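Local coordinates for protein chorismate synthase (Aquifex aeolicus, PDB 1Q1L) that probably catalyses, with reduced FMN as cofactor, the elimination of phosphate from 5-enolpyruvylshikimate-3-phosphate to give chorismate, the last step of the shikimate pathway to aromatic amino acids, at residues Val387-Arg390 / Phe391-Val395; Ile217-Val220 / Lys221-Glu225; Gln172-Glu176 / Glu177-Lys181; Gly306-Gly310 / Ile311-Met315. All blocks are in the same frame, centred on the assembly; numbering follows the deposited sequence.

Contact 1: Val387-Arg390 / Phe391-Val395; sequences VKKR and FEDYV
Phe391, Glu392, Asp393 and Tyr394 each donate a backbone N-H to the carbonyl four residues earlier, from Val387 to Arg390, in the regular pattern of an alpha-helix. Phe391 N lies 2.9 Å from Val387 O, and the Tyr394 N to Arg390 O bond is 3.0 Å long. One turn apart, on the side facing the second subunit, Lys389 bends at chi2 (66°) and crosses Asp393 obliquely, its CE 3.4 Å from Asp393 OD2. The charged ends make a long salt bridge, 3.9 Å from Lys389 NZ to Asp393 OD2. Each has its stronger partner across a subunit boundary, Lys389 in Asp393 of the second subunit and Asp393 in Lys389 of that subunit, so two lysines and two aspartates gather into one charge cluster. Lysine suits this place because its methylenes span a helix turn while the ammonium reaches the neighbour. Arg390 is extended instead, and its NH1 bonds to Leu379 O and to Lys378 O of the second subunit. With chi1 at -179° the Phe391 ring is turned beside its own carbonyl carbon, and Val395, one turn on, sets CG2 3.6 Å above one face, toward the rim. That ring packs on Leu375 and Leu379 of helix 356-379 and meets Phe159, while Tyr394 OH bonds to Pro240 O. Helix 384-399 is thus fixed to helix 356-379, the loop after strand 229-236 and the second subunit.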
loop_
_atom_site.group_PDB
_atom_site.type_symbol
_atom_site.label_atom_id
_atom_site.label_comp_id
_atom_site.label_asym_id
_atom_site.label_seq_id
_atom_site.Cartn_x
_atom_site.Cartn_y
_atom_site.Cartn_z
ATOM N N VAL A 387 14.840 14.168 -12.380
ATOM C CA VAL A 387 14.098 14.775 -11.284
ATOM C C VAL A 387 14.432 16.261 -11.135
ATOM O O VAL A 387 13.542 17.085 -10.933
ATOM C CB VAL A 387 14.400 14.046 -9.954
ATOM C CG1 VAL A 387 13.563 14.636 -8.830
ATOM C CG2 VAL A 387 14.109 12.560 -10.104
ATOM N N LYS A 388 15.711 16.601 -11.241
ATOM C CA LYS A 388 16.138 17.996 -11.118
ATOM C C LYS A 388 15.534 18.880 -12.201
ATOM O O LYS A 388 15.187 20.030 -11.950
ATOM C CB LYS A 388 17.657 18.102 -11.184
ATOM C CG LYS A 388 18.384 17.578 -9.958
ATOM C CD LYS A 388 19.881 17.700 -10.169
ATOM C CE LYS A 388 20.658 17.088 -9.024
ATOM N NZ LYS A 388 22.121 17.173 -9.276
ATOM N N LYS A 389 15.422 18.343 -13.409
ATOM C CA LYS A 389 14.851 19.099 -14.509
ATOM C C LYS A 389 13.373 19.379 -14.245
ATOM O O LYS A 389 12.881 20.473 -14.523
ATOM C CB LYS A 389 15.012 18.320 -15.820
ATOM C CG LYS A 389 14.249 18.909 -16.997
ATOM C CD LYS A 389 14.786 20.273 -17.393
ATOM C CE LYS A 389 13.914 20.915 -18.464
ATOM N NZ LYS A 389 13.699 20.008 -19.631
ATOM N N ARG A 390 12.665 18.391 -13.707
ATOM C CA ARG A 390 11.243 18.556 -13.423
ATOM C C ARG A 390 11.021 19.518 -12.260
ATOM O O ARG A 390 10.011 20.218 -12.204
ATOM C CB ARG A 390 10.610 17.199 -13.119
ATOM C CG ARG A 390 10.713 16.223 -14.276
ATOM C CD ARG A 390 10.195 14.863 -13.881
ATOM N NE ARG A 390 10.321 13.892 -14.961
ATOM C CZ ARG A 390 9.938 12.623 -14.867
ATOM N NH1 ARG A 390 9.399 12.174 -13.739
ATOM N NH2 ARG A 390 10.100 11.799 -15.897
ATOM N N PHE A 391 11.968 19.543 -11.332
ATOM C CA PHE A 391 11.888 20.430 -10.178
ATOM C C PHE A 391 11.995 21.865 -10.703
ATOM O O PHE A 391 11.172 22.727 -10.376
ATOM C CB PHE A 391 13.043 20.131 -9.217
ATOM C CG PHE A 391 13.040 20.974 -7.964
ATOM C CD1 PHE A 391 12.264 20.614 -6.867
ATOM C CD2 PHE A 391 13.822 22.120 -7.881
ATOM C CE1 PHE A 391 12.270 21.384 -5.700
ATOM C CE2 PHE A 391 13.834 22.900 -6.720
ATOM C CZ PHE A 391 13.057 22.528 -5.629
ATOM N N GLU A 392 13.005 22.098 -11.539
ATOM C CA GLU A 392 13.262 23.407 -12.127
ATOM C C GLU A 392 12.079 23.934 -12.928
ATOM O O GLU A 392 11.718 25.102 -12.812
ATOM C CB GLU A 392 14.510 23.334 -13.002
ATOM C CG GLU A 392 15.764 22.989 -12.212
ATOM C CD GLU A 392 16.903 22.504 -13.089
ATOM O OE1 GLU A 392 17.988 22.205 -12.543
ATOM O OE2 GLU A 392 16.715 22.415 -14.323
ATOM N N ASP A 393 11.474 23.077 -13.740
ATOM C CA ASP A 393 10.321 23.484 -14.529
ATOM C C ASP A 393 9.158 23.809 -13.596
ATOM O O ASP A 393 8.457 24.801 -13.786
ATOM C CB ASP A 393 9.908 22.371 -15.500
ATOM C CG ASP A 393 10.881 22.210 -16.663
ATOM O OD1 ASP A 393 11.766 23.081 -16.842
ATOM O OD2 ASP A 393 10.748 21.216 -17.410
ATOM N N TYR A 394 8.963 22.976 -12.581
ATOM C CA TYR A 394 7.880 23.184 -11.632
ATOM C C TYR A 394 8.044 24.462 -10.812
ATOM O O TYR A 394 7.071 25.176 -10.565
ATOM C CB TYR A 394 7.752 21.985 -10.692
ATOM C CG TYR A 394 6.686 22.191 -9.651
ATOM C CD1 TYR A 394 7.020 22.477 -8.331
ATOM C CD2 TYR A 394 5.336 22.191 -10.007
ATOM C CE1 TYR A 394 6.036 22.769 -7.387
ATOM C CE2 TYR A 394 4.345 22.480 -9.075
ATOM C CZ TYR A 394 4.699 22.768 -7.773
ATOM O OH TYR A 394 3.720 23.062 -6.858
ATOM N N VAL A 395 9.266 24.740 -10.376
ATOM C CA VAL A 395 9.525 25.945 -9.601
ATOM C C VAL A 395 9.292 27.177 -10.476
ATOM O O VAL A 395 8.827 28.210 -9.992
ATOM C CB VAL A 395 10.963 25.952 -9.058
ATOM C CG1 VAL A 395 11.308 27.327 -8.519
ATOM C CG2 VAL A 395 11.092 24.910 -7.953
#

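Contact 2: Ile217-Val220 / Lys221-Glu225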
loop_
_atom_site.group_PDB
_atom_site.type_symbol
_atom_site.label_atom_id
_atom_site.label_comp_id
_atom_site.label_asym_id
_atom_site.label_seq_id
_atom_site.Cartn_x
_atom_site.Cartn_y
_atom_site.Cartn_z
ATOM N N ILE A 217 19.101 20.066 35.202
ATOM C CA ILE A 217 19.035 18.636 34.951
ATOM C C ILE A 217 19.566 17.825 36.128
ATOM O O ILE A 217 18.827 17.044 36.726
ATOM C CB ILE A 217 19.810 18.269 33.664
ATOM C CG1 ILE A 217 19.124 18.918 32.455
ATOM C CG2 ILE A 217 19.866 16.757 33.493
ATOM C CD1 ILE A 217 19.791 18.633 31.131
ATOM N N ASP A 218 20.839 18.010 36.463
ATOM C CA ASP A 218 21.440 17.287 37.579
ATOM C C ASP A 218 20.619 17.526 38.838
ATOM O O ASP A 218 20.450 16.630 39.664
ATOM C CB ASP A 218 22.877 17.755 37.805
ATOM C CG ASP A 218 23.757 17.536 36.592
ATOM O OD1 ASP A 218 23.800 16.395 36.085
ATOM O OD2 ASP A 218 24.412 18.501 36.148
ATOM N N GLU A 219 20.110 18.745 38.972
ATOM C CA GLU A 219 19.289 19.126 40.115
ATOM C C GLU A 219 18.049 18.237 40.186
ATOM O O GLU A 219 17.472 18.043 41.256
ATOM C CB GLU A 219 18.870 20.595 39.981
ATOM C CG GLU A 219 17.878 21.082 41.027
ATOM C CD GLU A 219 17.443 22.519 40.781
ATOM O OE1 GLU A 219 18.305 23.422 40.844
ATOM O OE2 GLU A 219 16.238 22.745 40.519
ATOM N N VAL A 220 17.650 17.699 39.037
ATOM C CA VAL A 220 16.479 16.835 38.951
ATOM C C VAL A 220 16.854 15.359 39.011
ATOM O O VAL A 220 16.175 14.566 39.663
ATOM C CB VAL A 220 15.697 17.092 37.641
ATOM C CG1 VAL A 220 14.598 16.049 37.467
ATOM C CG2 VAL A 220 15.099 18.493 37.660
ATOM N N LYS A 221 17.939 14.997 38.334
ATOM C CA LYS A 221 18.389 13.611 38.302
ATOM C C LYS A 221 18.826 13.109 39.675
ATOM O O LYS A 221 18.892 11.902 39.908
ATOM C CB LYS A 221 19.531 13.446 37.294
ATOM C CG LYS A 221 19.297 14.162 35.961
ATOM C CD LYS A 221 17.886 13.938 35.412
ATOM C CE LYS A 221 17.670 12.520 34.902
ATOM N NZ LYS A 221 18.416 12.255 33.640
ATOM N N GLU A 222 19.124 14.034 40.583
ATOM C CA GLU A 222 19.536 13.660 41.932
ATOM C C GLU A 222 18.308 13.283 42.755
ATOM O O GLU A 222 18.424 12.691 43.829
ATOM C CB GLU A 222 20.283 14.812 42.610
ATOM C CG GLU A 222 21.660 15.092 42.021
ATOM C CD GLU A 222 22.418 16.163 42.787
ATOM O OE1 GLU A 222 22.632 15.987 44.007
ATOM O OE2 GLU A 222 22.806 17.179 42.173
ATOM N N LYS A 223 17.132 13.630 42.241
ATOM C CA LYS A 223 15.877 13.322 42.918
ATOM C C LYS A 223 15.258 12.085 42.271
ATOM O O LYS A 223 14.067 11.820 42.434
ATOM C CB LYS A 223 14.899 14.491 42.793
ATOM C CG LYS A 223 15.508 15.855 43.044
ATOM C CD LYS A 223 14.457 16.948 42.942
ATOM C CE LYS A 223 15.096 18.327 42.929
ATOM N NZ LYS A 223 16.027 18.523 44.075
ATOM N N GLY A 224 16.072 11.337 41.533
ATOM C CA GLY A 224 15.574 10.147 40.869
ATOM C C GLY A 224 14.379 10.473 39.993
ATOM O O GLY A 224 13.332 9.836 40.090
ATOM N N GLU A 225 14.534 11.477 39.137
ATOM C CA GLU A 225 13.462 11.893 38.242
ATOM C C GLU A 225 13.949 11.998 36.804
ATOM O O GLU A 225 15.077 12.422 36.551
ATOM C CB GLU A 225 12.896 13.240 38.698
ATOM C CG GLU A 225 12.110 13.165 39.996
ATOM C CD GLU A 225 10.716 12.595 39.802
ATOM O OE1 GLU A 225 10.574 11.587 39.073
ATOM O OE2 GLU A 225 9.761 13.154 40.387
#
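The flat groups that meet here are peptide carbonyls: Lys223 N stands above the carbonyl plane of Val220, 58° out of it and 2.9 Å from Val220 O, whereas Lys221 N comes to Ile217 O almost along the C=O axis. Ile217 O takes both Val220 N and Lys221 N; the last bond, Lys223 N to Val220 O, reaches back only three residues as helix 210-221 ends. A type I turn from Lys221 to Gly224 follows, and Gly224 takes a positive phi (55°) that a residue without CB adopts easily. Lys221 is bent at every torsion beyond CB, curling its aliphatic part beside Ile217, with CG 3.6 Å from Ile217 CG2. An alanine here would remove that chain and would probably uncover one flank of the isoleucine, which is otherwise lodged against Leu202 and Val354. Across the turn, Val220 CG1 meets Glu225 CB at 3.5 Å; Phe281 of the third subunit packs on both residues, and Glu225 OE2 bonds to Ser283 OG of that subunit. The chemistry is that of a helix C-terminus: Ile217 is buried within its own chain under the aliphatic cover of Lys221, Val220 partly against the third subunit, and the positive charge of Lys223, passing over Glu219 O, is likely to suit the electronegative helix end.

Contact 3: Gln172-Glu176 / Glu177-Lys181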
loop_
_atom_site.group_PDB
_atom_site.type_symbol
_atom_site.label_atom_id
_atom_site.label_comp_id
_atom_site.label_asym_id
_atom_site.label_seq_id
_atom_site.Cartn_x
_atom_site.Cartn_y
_atom_site.Cartn_z
ATOM N N GLN A 172 10.815 21.439 33.025
ATOM C CA GLN A 172 10.078 22.686 33.194
ATOM C C GLN A 172 10.854 23.889 32.669
ATOM O O GLN A 172 10.300 24.981 32.532
ATOM C CB GLN A 172 9.731 22.903 34.669
ATOM C CG GLN A 172 8.560 22.068 35.183
ATOM C CD GLN A 172 7.249 22.391 34.477
ATOM O OE1 GLN A 172 7.062 23.498 33.964
ATOM N NE2 GLN A 172 6.327 21.430 34.467
ATOM N N LYS A 173 12.134 23.691 32.366
ATOM C CA LYS A 173 12.970 24.778 31.871
ATOM C C LYS A 173 12.893 24.939 30.355
ATOM O O LYS A 173 13.238 24.026 29.602
ATOM C CB LYS A 173 14.426 24.558 32.291
ATOM C CG LYS A 173 15.328 25.730 31.944
ATOM C CD LYS A 173 16.714 25.576 32.544
ATOM C CE LYS A 173 17.562 26.800 32.244
ATOM N NZ LYS A 173 16.877 28.049 32.687
ATOM N N GLU A 174 12.453 26.114 29.916
ATOM C CA GLU A 174 12.310 26.395 28.495
ATOM C C GLU A 174 13.288 27.454 27.991
ATOM O O GLU A 174 13.831 28.240 28.772
ATOM C CB GLU A 174 10.886 26.868 28.201
ATOM C CG GLU A 174 9.809 26.146 28.988
ATOM C CD GLU A 174 8.413 26.453 28.475
ATOM O OE1 GLU A 174 8.071 25.971 27.377
ATOM O OE2 GLU A 174 7.661 27.178 29.161
ATOM N N VAL A 175 13.518 27.465 26.680
ATOM C CA VAL A 175 14.393 28.464 26.084
ATOM C C VAL A 175 13.484 29.670 25.874
ATOM O O VAL A 175 12.747 29.752 24.893
ATOM C CB VAL A 175 14.967 27.997 24.728
ATOM C CG1 VAL A 175 15.749 29.129 24.080
ATOM C CG2 VAL A 175 15.877 26.787 24.933
ATOM N N GLU A 176 13.540 30.602 26.820
ATOM C CA GLU A 176 12.703 31.794 26.794
ATOM C C GLU A 176 12.845 32.677 25.564
ATOM O O GLU A 176 11.878 33.304 25.138
ATOM C CB GLU A 176 12.955 32.611 28.061
ATOM C CG GLU A 176 12.743 31.809 29.341
ATOM C CD GLU A 176 11.323 31.280 29.482
ATOM O OE1 GLU A 176 11.060 30.541 30.454
ATOM O OE2 GLU A 176 10.465 31.604 28.631
ATOM N N GLU A 177 14.041 32.730 24.989
ATOM C CA GLU A 177 14.258 33.546 23.803
ATOM C C GLU A 177 13.396 33.108 22.623
ATOM O O GLU A 177 13.185 33.881 21.690
ATOM C CB GLU A 177 15.730 33.502 23.374
ATOM C CG GLU A 177 16.696 34.096 24.382
ATOM C CD GLU A 177 17.183 33.086 25.395
ATOM O OE1 GLU A 177 16.393 32.206 25.797
ATOM O OE2 GLU A 177 18.361 33.181 25.799
ATOM N N LEU A 178 12.886 31.881 22.665
ATOM C CA LEU A 178 12.086 31.365 21.553
ATOM C C LEU A 178 10.578 31.331 21.763
ATOM O O LEU A 178 9.864 30.686 20.995
ATOM C CB LEU A 178 12.572 29.960 21.183
ATOM C CG LEU A 178 14.079 29.846 20.930
ATOM C CD1 LEU A 178 14.452 28.396 20.626
ATOM C CD2 LEU A 178 14.466 30.754 19.779
ATOM N N LYS A 179 10.090 32.021 22.787
ATOM C CA LYS A 179 8.655 32.049 23.065
ATOM C C LYS A 179 7.898 32.778 21.952
ATOM O O LYS A 179 6.764 32.433 21.634
ATOM C CB LYS A 179 8.392 32.733 24.412
ATOM C CG LYS A 179 9.081 32.079 25.605
ATOM C CD LYS A 179 8.101 31.298 26.474
ATOM C CE LYS A 179 7.807 29.919 25.913
ATOM N NZ LYS A 179 8.996 29.031 26.011
ATOM N N ASP A 180 8.522 33.799 21.374
ATOM C CA ASP A 180 7.918 34.554 20.276
ATOM C C ASP A 180 8.215 33.724 19.021
ATOM O O ASP A 180 9.373 33.545 18.657
ATOM C CB ASP A 180 8.572 35.938 20.183
ATOM C CG ASP A 180 8.020 36.781 19.045
ATOM O OD1 ASP A 180 8.338 37.988 19.003
ATOM O OD2 ASP A 180 7.278 36.248 18.188
ATOM N N LYS A 181 7.174 33.221 18.367
ATOM C CA LYS A 181 7.351 32.363 17.192
ATOM C C LYS A 181 7.422 33.037 15.827
ATOM O O LYS A 181 7.183 32.397 14.799
ATOM C CB LYS A 181 6.251 31.300 17.168
ATOM C CG LYS A 181 6.211 30.432 18.408
ATOM C CD LYS A 181 7.561 29.771 18.661
ATOM C CE LYS A 181 7.523 28.907 19.906
ATOM N NZ LYS A 181 8.855 28.304 20.165
HETATM O O HOH W 1 11.042 27.690 24.505
#
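Lys179 gathers Glu174 and Glu176 into a salt-bridge network over the 3-10-like turn that leaves edge strand 173-174. Its NZ is 3.5 Å from Glu174 OE1, a salt bridge whose hydrogen bond is weak, and the two side chains cross at about a right angle. Glu176 comes from alongside: its OE2 touches the lysine methylenes, 3.2 Å from Lys179 CD, and makes a long ion pair with NZ. A water completes the grip, accepting from Lys179 NZ at 2.9 Å and donating to Val175 O at 2.7 Å. Reaching all of these takes a strongly folded chain, and chi2 of Lys179 (-106°) lies away from the usual staggered values. A long, flexible, charged arm can double back over the turn in this way. Beneath it, the backbone bonds run back to the carbonyl three residues earlier, from Leu178 N to Val175 O and from Lys179 N to Glu176 O, both donors standing above the carbonyl planes. On the inner side Val175 and Leu178 lie side by side; Val175 packs on Phe206 and on Phe213 of helix 210-221, Leu178 on Phe166 and Val168 of strand 162-170 and on Pro205. Branched apolar residues fill this layer, while the glutamates stay toward solvent. The closest apolar approach between the two side chains is 3.6 Å, from Val175 CG1 to Leu178 CG.

Contact 4: Gly306-Gly310 / Ile311-Met315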
loop_
_atom_site.group_PDB
_atom_site.type_symbol
_atom_site.label_atom_id
_atom_site.label_comp_id
_atom_site.label_asym_id
_atom_site.label_seq_id
_atom_site.Cartn_x
_atom_site.Cartn_y
_atom_site.Cartn_z
ATOM N N GLY A 306 4.245 26.364 7.304
ATOM C CA GLY A 306 4.520 25.951 5.939
ATOM C C GLY A 306 3.510 25.098 5.193
ATOM O O GLY A 306 3.798 24.661 4.077
ATOM N N THR A 307 2.341 24.848 5.782
ATOM C CA THR A 307 1.322 24.050 5.108
ATOM C C THR A 307 -0.049 24.719 5.203
ATOM O O THR A 307 -0.397 25.308 6.227
ATOM C CB THR A 307 1.216 22.615 5.705
ATOM O OG1 THR A 307 0.263 22.605 6.774
ATOM C CG2 THR A 307 2.574 22.150 6.247
ATOM N N GLU A 308 -0.812 24.629 4.121
ATOM C CA GLU A 308 -2.154 25.198 4.036
ATOM C C GLU A 308 -3.073 24.200 3.340
ATOM O O GLU A 308 -2.833 23.833 2.188
ATOM C CB GLU A 308 -2.156 26.484 3.205
ATOM C CG GLU A 308 -1.458 27.681 3.821
ATOM C CD GLU A 308 -1.412 28.867 2.868
ATOM O OE1 GLU A 308 -0.906 29.942 3.261
ATOM O OE2 GLU A 308 -1.877 28.715 1.713
ATOM N N GLY A 309 -4.118 23.766 4.036
ATOM C CA GLY A 309 -5.066 22.834 3.446
ATOM C C GLY A 309 -4.499 21.520 2.938
ATOM O O GLY A 309 -4.942 21.007 1.910
ATOM N N GLY A 310 -3.519 20.974 3.650
ATOM C CA GLY A 310 -2.933 19.709 3.249
ATOM C C GLY A 310 -1.786 19.801 2.258
ATOM O O GLY A 310 -1.176 18.788 1.921
ATOM N N ILE A 311 -1.477 21.012 1.806
ATOM C CA ILE A 311 -0.400 21.211 0.841
ATOM C C ILE A 311 0.662 22.167 1.390
ATOM O O ILE A 311 0.337 23.072 2.164
ATOM C CB ILE A 311 -0.967 21.795 -0.475
ATOM C CG1 ILE A 311 -2.085 20.893 -1.012
ATOM C CG2 ILE A 311 0.125 21.918 -1.505
ATOM C CD1 ILE A 311 -2.863 21.512 -2.168
ATOM N N THR A 312 1.925 21.969 0.993
ATOM C CA THR A 312 2.998 22.854 1.442
ATOM C C THR A 312 2.824 24.262 0.869
ATOM O O THR A 312 2.301 24.432 -0.244
ATOM C CB THR A 312 4.397 22.336 1.050
ATOM O OG1 THR A 312 4.435 22.044 -0.352
ATOM C CG2 THR A 312 4.740 21.085 1.853
ATOM N N ASN A 313 3.307 25.240 1.643
ATOM C CA ASN A 313 3.229 26.685 1.372
ATOM C C ASN A 313 4.342 27.361 0.595
ATOM O O ASN A 313 4.130 28.381 -0.057
ATOM C CB ASN A 313 3.141 27.444 2.708
ATOM C CG ASN A 313 1.812 28.073 2.915
ATOM O OD1 ASN A 313 1.556 28.697 3.945
ATOM N ND2 ASN A 313 0.938 27.918 1.930
ATOM N N GLY A 314 5.543 26.827 0.708
ATOM C CA GLY A 314 6.668 27.459 0.071
ATOM C C GLY A 314 7.372 28.109 1.241
ATOM O O GLY A 314 8.552 28.417 1.163
HETATM N N MSE A 315 6.637 28.322 2.333
HETATM C CA MSE A 315 7.216 28.898 3.539
HETATM C C MSE A 315 7.922 27.747 4.255
HETATM O O MSE A 315 7.733 26.579 3.902
HETATM C CB MSE A 315 6.131 29.492 4.448
HETATM C CG MSE A 315 5.449 30.744 3.884
HETATM SE SE MSE A 315 6.719 32.165 3.469
HETATM C CE MSE A 315 7.008 32.827 5.265
HETATM O O HOH W 2 6.396 24.905 2.167
#
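Glu308 and Asn313 cross at about a right angle, their carboxylate and amide planes 79° apart. The two groups are modelled too close together, so the details of their meeting are doubtful. The firmer partner of Glu308 is Arg299 of strand 296-299, whose NE forms a salt bridge with OE1; the extended chain of the glutamate (chi2 175°) carries the carboxylate to it. Cutting the residue back to alanine would probably leave the guanidinium of Arg299 without this counter-charge and open a gap where Ser120 of the third subunit packs on Glu308. On the other face Thr307 and Thr312 form a non-hydrogen-bonded antiparallel pair, CA to CA 4.2 Å, and both pack on Ile252 of helix 252-261. Their hydroxyls diverge: Thr307 OG1 bonds to Lys267 NZ of the third subunit, Thr312 OG1 to Pro239 O and Leu242 N. Threonine is beta-branched, as suits strands, with a hydroxyl that can find a polar mate. Glu308 and Ile311 form the hydrogen-bonded pair, with Glu308 N 2.8 Å from Ile311 O and Ile311 N 3.2 Å from Glu308 O. At Gly306 a CB would crowd Met315 O; nearby, a water accepts from Gly314 N and lies 2.8 Å from Met315 O. Gly309 and Gly310, both at positive phi, make this a beta hairpin with a two-residue type I' loop, whose twist matches the right-handed twist of paired strands.

Contact 4 is the buried one, a small hairpin; contacts 1, 2 and 3 are only partly buried. Contact 3 sets apolar residues inward and charges outward, whereas contact 1 turns its charges to the second subunit. Contacts 2 and 3 share helix 210-221: contact 2 is its C-terminal end, while side chains of contact 3 lean on its flank. Contacts 1 and 4, about 7 Å apart at their nearest atoms, both bond to the loop at Pro239 and Pro240. The chemistry of the four differs with their place: contact 1 pairs charges across the boundary with the second subunit, 3 keeps its salt-bridge network within the chain, and 2 and 4 send hydrogen bonds to the third subunit.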